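Local coordinates for protein soluble lytic murein transglycosylase (PDB 5OHU) that cleaves the glycan strands of bacterial peptidoglycan as a lytic transglycosylase, in both exolytic and endolytic modes, at residues A[113-118]-A[126-131]; A[132-137]-A[167-172]. One frame throughout, in Å; residues are numbered along the deposited sequence.

Interaction 1 of 2, residues A[113-118]-A[126-131]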
loop_
_atom_site.group_PDB
_atom_site.type_symbol
_atom_site.label_atom_id
_atom_site.label_comp_id
_atom_site.label_asym_id
_atom_site.label_seq_id
_atom_site.Cartn_x
_atom_site.Cartn_y
_atom_site.Cartn_z
ATOM N N LYS A 113 -27.904 -12.892 22.518
ATOM C CA LYS A 113 -27.235 -12.289 23.666
ATOM C C LYS A 113 -25.746 -12.609 23.673
ATOM O O LYS A 113 -24.919 -11.746 23.994
ATOM C CB LYS A 113 -27.886 -12.751 24.969
ATOM C CG LYS A 113 -29.253 -12.140 25.242
ATOM C CD LYS A 113 -29.789 -12.586 26.602
ATOM C CE LYS A 113 -31.059 -11.844 26.999
ATOM N NZ LYS A 113 -32.286 -12.501 26.465
ATOM N N THR A 114 -25.388 -13.840 23.325
ATOM C CA THR A 114 -23.984 -14.220 23.235
ATOM C C THR A 114 -23.324 -13.617 21.998
ATOM O O THR A 114 -22.155 -13.230 22.041
ATOM C CB THR A 114 -23.866 -15.744 23.215
ATOM O OG1 THR A 114 -24.641 -16.293 24.290
ATOM C CG2 THR A 114 -22.419 -16.166 23.360
ATOM N N PHE A 115 -24.057 -13.544 20.888
ATOM C CA PHE A 115 -23.531 -12.896 19.692
ATOM C C PHE A 115 -23.082 -11.467 19.989
ATOM O O PHE A 115 -21.943 -11.098 19.691
ATOM C CB PHE A 115 -24.574 -12.905 18.579
ATOM C CG PHE A 115 -24.117 -12.231 17.311
ATOM C CD1 PHE A 115 -24.322 -10.877 17.114
ATOM C CD2 PHE A 115 -23.513 -12.963 16.302
ATOM C CE1 PHE A 115 -23.894 -10.247 15.944
ATOM C CE2 PHE A 115 -23.085 -12.356 15.138
ATOM C CZ PHE A 115 -23.285 -10.992 14.947
ATOM N N VAL A 116 -23.962 -10.647 20.584
ATOM C CA VAL A 116 -23.574 -9.253 20.771
ATOM C C VAL A 116 -22.511 -9.101 21.836
ATOM O O VAL A 116 -21.779 -8.110 21.822
ATOM C CB VAL A 116 -24.745 -8.296 21.088
ATOM C CG1 VAL A 116 -25.668 -8.163 19.895
ATOM C CG2 VAL A 116 -25.497 -8.669 22.383
ATOM N N ASN A 117 -22.388 -10.044 22.762
ATOM C CA ASN A 117 -21.305 -9.924 23.725
ATOM C C ASN A 117 -19.953 -10.046 23.037
ATOM O O ASN A 117 -18.959 -9.506 23.526
ATOM C CB ASN A 117 -21.431 -10.987 24.820
ATOM C CG ASN A 117 -22.483 -10.646 25.852
ATOM O OD1 ASN A 117 -23.023 -9.537 25.863
ATOM N ND2 ASN A 117 -22.764 -11.594 26.747
ATOM N N TYR A 118 -19.896 -10.756 21.916
ATOM C CA TYR A 118 -18.629 -11.041 21.263
ATOM C C TYR A 118 -18.470 -10.441 19.882
ATOM O O TYR A 118 -17.367 -10.533 19.328
ATOM C CB TYR A 118 -18.404 -12.559 21.175
ATOM C CG TYR A 118 -18.036 -13.093 22.524
ATOM C CD1 TYR A 118 -16.725 -13.075 22.958
ATOM C CD2 TYR A 118 -19.016 -13.534 23.395
ATOM C CE1 TYR A 118 -16.395 -13.526 24.207
ATOM C CE2 TYR A 118 -18.697 -13.982 24.641
ATOM C CZ TYR A 118 -17.382 -13.989 25.041
ATOM O OH TYR A 118 -17.062 -14.438 26.295
ATOM N N THR A 126 -17.503 -8.299 6.943
ATOM C CA THR A 126 -18.793 -7.781 6.508
ATOM C C THR A 126 -19.945 -8.694 6.919
ATOM O O THR A 126 -21.037 -8.215 7.242
ATOM C CB THR A 126 -18.772 -7.595 4.982
ATOM O OG1 THR A 126 -17.754 -6.658 4.635
ATOM C CG2 THR A 126 -20.105 -7.075 4.467
ATOM N N GLU A 127 -19.722 -10.011 6.920
ATOM C CA GLU A 127 -20.778 -10.942 7.291
ATOM C C GLU A 127 -21.261 -10.703 8.718
ATOM O O GLU A 127 -22.467 -10.737 8.990
ATOM C CB GLU A 127 -20.278 -12.377 7.123
ATOM C CG GLU A 127 -21.326 -13.432 7.449
ATOM C CD GLU A 127 -20.793 -14.857 7.303
ATOM O OE1 GLU A 127 -21.589 -15.802 7.460
ATOM O OE2 GLU A 127 -19.581 -15.035 7.025
ATOM N N LEU A 128 -20.339 -10.453 9.643
ATOM C CA LEU A 128 -20.745 -10.187 11.018
ATOM C C LEU A 128 -21.450 -8.836 11.135
ATOM O O LEU A 128 -22.446 -8.706 11.857
ATOM C CB LEU A 128 -19.526 -10.245 11.946
ATOM C CG LEU A 128 -18.718 -11.534 12.009
ATOM C CD1 LEU A 128 -17.449 -11.302 12.803
ATOM C CD2 LEU A 128 -19.537 -12.671 12.630
ATOM N N ASP A 129 -20.943 -7.820 10.438
ATOM C CA ASP A 129 -21.627 -6.531 10.406
ATOM C C ASP A 129 -23.074 -6.692 9.962
ATOM O O ASP A 129 -23.987 -6.098 10.547
ATOM C CB ASP A 129 -20.882 -5.558 9.483
ATOM C CG ASP A 129 -19.437 -5.333 9.904
ATOM O OD1 ASP A 129 -19.054 -5.742 11.027
ATOM O OD2 ASP A 129 -18.680 -4.730 9.109
ATOM N N CYS A 130 -23.313 -7.532 8.961
ATOM C CA CYS A 130 -24.688 -7.724 8.500
ATOM C C CYS A 130 -25.527 -8.469 9.523
ATOM O O CYS A 130 -26.676 -8.083 9.779
ATOM C CB CYS A 130 -24.679 -8.433 7.155
ATOM S SG CYS A 130 -24.203 -7.199 5.903
ATOM N N LEU A 131 -24.963 -9.518 10.142
ATOM C CA LEU A 131 -25.657 -10.175 11.243
ATOM C C LEU A 131 -25.937 -9.187 12.368
ATOM O O LEU A 131 -26.992 -9.246 13.006
ATOM C CB LEU A 131 -24.825 -11.356 11.743
ATOM C CG LEU A 131 -24.726 -12.496 10.721
ATOM C CD1 LEU A 131 -23.711 -13.539 11.155
ATOM C CD2 LEU A 131 -26.092 -13.120 10.557
#
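Between segments 113-118 and 126-131 the CA atoms come closest at F115 and L131, 9.1 Å apart, a spacing that leaves room for a ring between the two backbones. The F115 ring fills it. With CG anti to the backbone N (chi1 179°), the phenyl group reaches across, and its CZ comes within 3.6 Å of CB of L131. The two side chains cross at about a right angle, and the leucine meets the ring obliquely through CB, with CE2 of F115 also near that atom. One turn before L131 on helix 126-138, the carbonyl oxygen of L128 lies at the ring's edge, in its plane, 3.9 Å from CZ of F115. The L128 side chain adds a looser apolar contact, its CD2 4.4 Å from CE2 of F115. The interface is small, 129 Å² summed over both sides, yet all three touching residues are buried: one aromatic side chain set against successive turns of a helix, held by apolar packing. Around this pair, W112 meets the F115 ring edge-to-face, and L103 of helix 95-108 touches both F115 and L128. Beyond L131 stands A162 of helix 161-172, whose neighbour C163 forms a disulfide with C130, so helix 126-138 lies between helices 112-118 and 161-172, a packing of helices consistent with the alpha-superhelical region of Slt70-like enzymes.

Interaction 2 of 2, residues A[132-137]-A[167-172]. With PO4 (phosphate ion), chain F.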
loop_
_atom_site.group_PDB
_atom_site.type_symbol
_atom_site.label_atom_id
_atom_site.label_comp_id
_atom_site.label_asym_id
_atom_site.label_seq_id
_atom_site.Cartn_x
_atom_site.Cartn_y
_atom_site.Cartn_z
ATOM N N TYR A 132 -25.011 -8.253 12.618
ATOM C CA TYR A 132 -25.248 -7.272 13.677
ATOM C C TYR A 132 -26.389 -6.333 13.314
ATOM O O TYR A 132 -27.217 -5.993 14.169
ATOM C CB TYR A 132 -23.975 -6.481 13.967
ATOM C CG TYR A 132 -24.107 -5.522 15.120
ATOM C CD1 TYR A 132 -24.407 -5.981 16.411
ATOM C CD2 TYR A 132 -23.932 -4.148 14.921
ATOM C CE1 TYR A 132 -24.526 -5.090 17.480
ATOM C CE2 TYR A 132 -24.037 -3.243 15.974
ATOM C CZ TYR A 132 -24.327 -3.716 17.248
ATOM O OH TYR A 132 -24.432 -2.809 18.277
ATOM N N GLY A 133 -26.448 -5.899 12.051
ATOM C CA GLY A 133 -27.605 -5.137 11.604
ATOM C C GLY A 133 -28.913 -5.882 11.815
ATOM O O GLY A 133 -29.907 -5.298 12.254
ATOM N N GLN A 134 -28.926 -7.183 11.513
ATOM C CA GLN A 134 -30.110 -7.992 11.792
ATOM C C GLN A 134 -30.456 -7.952 13.273
ATOM O O GLN A 134 -31.627 -7.798 13.649
ATOM C CB GLN A 134 -29.895 -9.444 11.341
ATOM C CG GLN A 134 -29.846 -9.655 9.823
ATOM C CD GLN A 134 -29.560 -11.107 9.422
ATOM O OE1 GLN A 134 -28.759 -11.364 8.520
ATOM N NE2 GLN A 134 -30.202 -12.058 10.101
ATOM N N TYR A 135 -29.451 -8.081 14.135
ATOM C CA TYR A 135 -29.713 -7.983 15.565
ATOM C C TYR A 135 -30.366 -6.646 15.909
ATOM O O TYR A 135 -31.315 -6.589 16.702
ATOM C CB TYR A 135 -28.418 -8.151 16.358
ATOM C CG TYR A 135 -28.575 -7.752 17.807
ATOM C CD1 TYR A 135 -29.018 -8.676 18.752
ATOM C CD2 TYR A 135 -28.315 -6.458 18.228
ATOM C CE1 TYR A 135 -29.185 -8.321 20.063
ATOM C CE2 TYR A 135 -28.471 -6.091 19.552
ATOM C CZ TYR A 135 -28.913 -7.024 20.454
ATOM O OH TYR A 135 -29.071 -6.697 21.775
ATOM N N GLN A 136 -29.835 -5.551 15.361
ATOM C CA GLN A 136 -30.417 -4.248 15.655
ATOM C C GLN A 136 -31.861 -4.170 15.174
ATOM O O GLN A 136 -32.724 -3.661 15.894
ATOM C CB GLN A 136 -29.574 -3.130 15.039
ATOM C CG GLN A 136 -28.170 -3.072 15.596
ATOM C CD GLN A 136 -27.274 -2.096 14.870
ATOM O OE1 GLN A 136 -26.618 -1.268 15.501
ATOM N NE2 GLN A 136 -27.234 -2.185 13.538
ATOM N N LEU A 137 -32.155 -4.697 13.977
ATOM C CA LEU A 137 -33.526 -4.606 13.479
ATOM C C LEU A 137 -34.490 -5.379 14.370
ATOM O O LEU A 137 -35.597 -4.908 14.648
ATOM C CB LEU A 137 -33.623 -5.099 12.033
ATOM C CG LEU A 137 -33.003 -4.172 10.994
ATOM C CD1 LEU A 137 -33.412 -4.603 9.597
ATOM C CD2 LEU A 137 -33.430 -2.763 11.273
ATOM N N PHE A 167 -30.604 -6.759 3.930
ATOM C CA PHE A 167 -31.217 -5.919 2.908
ATOM C C PHE A 167 -32.676 -6.301 2.715
ATOM O O PHE A 167 -33.535 -5.426 2.582
ATOM C CB PHE A 167 -30.462 -6.044 1.577
ATOM C CG PHE A 167 -29.005 -5.636 1.649
ATOM C CD1 PHE A 167 -28.544 -4.777 2.653
ATOM C CD2 PHE A 167 -28.095 -6.129 0.702
ATOM C CE1 PHE A 167 -27.207 -4.413 2.718
ATOM C CE2 PHE A 167 -26.772 -5.768 0.743
ATOM C CZ PHE A 167 -26.311 -4.898 1.759
ATOM N N GLY A 168 -32.963 -7.612 2.692
ATOM C CA GLY A 168 -34.344 -8.076 2.657
ATOM C C GLY A 168 -35.189 -7.523 3.791
ATOM O O GLY A 168 -36.319 -7.075 3.579
ATOM N N LEU A 169 -34.672 -7.572 5.020
ATOM C CA LEU A 169 -35.430 -7.004 6.133
ATOM C C LEU A 169 -35.605 -5.508 5.950
ATOM O O LEU A 169 -36.686 -4.957 6.193
ATOM C CB LEU A 169 -34.732 -7.285 7.456
ATOM C CG LEU A 169 -34.663 -8.752 7.835
ATOM C CD1 LEU A 169 -33.731 -8.897 9.032
ATOM C CD2 LEU A 169 -36.063 -9.269 8.150
ATOM N N TRP A 170 -34.539 -4.847 5.511
ATOM C CA TRP A 170 -34.538 -3.405 5.311
ATOM C C TRP A 170 -35.508 -3.008 4.202
ATOM O O TRP A 170 -36.300 -2.073 4.354
ATOM C CB TRP A 170 -33.102 -3.011 4.989
ATOM C CG TRP A 170 -32.759 -1.600 4.856
ATOM C CD1 TRP A 170 -32.958 -0.604 5.768
ATOM C CD2 TRP A 170 -32.032 -1.023 3.772
ATOM N NE1 TRP A 170 -32.424 0.572 5.294
ATOM C CE2 TRP A 170 -31.857 0.340 4.067
ATOM C CE3 TRP A 170 -31.536 -1.525 2.561
ATOM C CZ2 TRP A 170 -31.204 1.212 3.197
ATOM C CZ3 TRP A 170 -30.884 -0.661 1.703
ATOM C CH2 TRP A 170 -30.719 0.694 2.028
ATOM N N GLN A 171 -35.465 -3.724 3.079
ATOM C CA GLN A 171 -36.448 -3.520 2.019
ATOM C C GLN A 171 -37.864 -3.818 2.506
ATOM O O GLN A 171 -38.813 -3.122 2.134
ATOM C CB GLN A 171 -36.096 -4.401 0.822
ATOM C CG GLN A 171 -37.069 -4.330 -0.335
ATOM C CD GLN A 171 -36.682 -5.277 -1.448
ATOM O OE1 GLN A 171 -36.270 -6.412 -1.199
ATOM N NE2 GLN A 171 -36.788 -4.810 -2.687
ATOM N N GLY A 172 -38.025 -4.858 3.328
ATOM C CA GLY A 172 -39.339 -5.189 3.845
ATOM C C GLY A 172 -39.930 -4.094 4.709
ATOM O O GLY A 172 -41.150 -3.968 4.810
HETATM P P PO4 F . -26.001 -3.303 22.009
HETATM O O1 PO4 F . -25.940 -3.455 20.508
HETATM O O2 PO4 F . -26.859 -4.393 22.610
HETATM O O3 PO4 F . -26.590 -1.956 22.369
HETATM O O4 PO4 F . -24.593 -3.397 22.548
#
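L137 and L169 form the centre of this contact, CD1 of L137 resting 3.7 Å from CB of L169. The two leucines slide past each other in opposite directions, so the methyl end of one lies against the base of the other. With CG anti to the carbonyl carbon (chi1 -72°), the L137 branch is directed at helix 161-172, where CD1 also comes 4.2 Å from N of W170. Q134, one turn earlier, adds its aliphatic part: its CG stands 4.0 Å from CD1 of L169, the two side chains crossing at about a right angle. Q134 and L169 are also the residues whose CA atoms approach most closely, at 7.8 Å. The short helical segments run in broadly the same direction, with an angle of 34° between them and axes 10.4 Å apart at closest approach, which leaves the longer side chains to bridge the gap, consistent with an alpha-superhelical fold. L166 of helix 161-172 and Y146 of helix 142-153 also touch L137, and the latter helix packs against the W170 indole through S149 and E150. Elsewhere on helix 126-138, Y132 and Y135, whose rings stack with Y119 and H139 respectively, approach a phosphate ion, probably from the crystallisation liquor. The Y132 hydroxyl donates a hydrogen bond to phosphate O1 (OH to O1 2.8 Å), with that oxygen at the ring's edge near its plane; OH of Y135 is a more distant neighbour, 3.3 Å from O2. Hydrocarbon therefore carries the helix-to-helix contact, burying 149 Å² in all and grading from buried L137 to exposed L169, while the hydrogen bond to the phosphate lies with Y132, away from segment 167-172.

Along the chain the two contacts follow in series. Interaction 1 closes first, joining helix 112-118 to the beginning of helix 126-138 across a linker of seven non-helical residues. Interaction 2 then starts from the later turns of that same helix and closes a larger excursion of 29 residues, which includes helix 142-153, by meeting the end of helix 161-172. Neither loop encloses or crosses the other. Their centres are 13 Å apart, and they touch directly: CG1 of V116 packs 3.5 Å from CZ of Y135, and CE1 of F115 lies 4.0 Å from CA of Y132. Helix 126-138 thus packs against helix 112-118 through interaction 1 and against helix 161-172 through interaction 2.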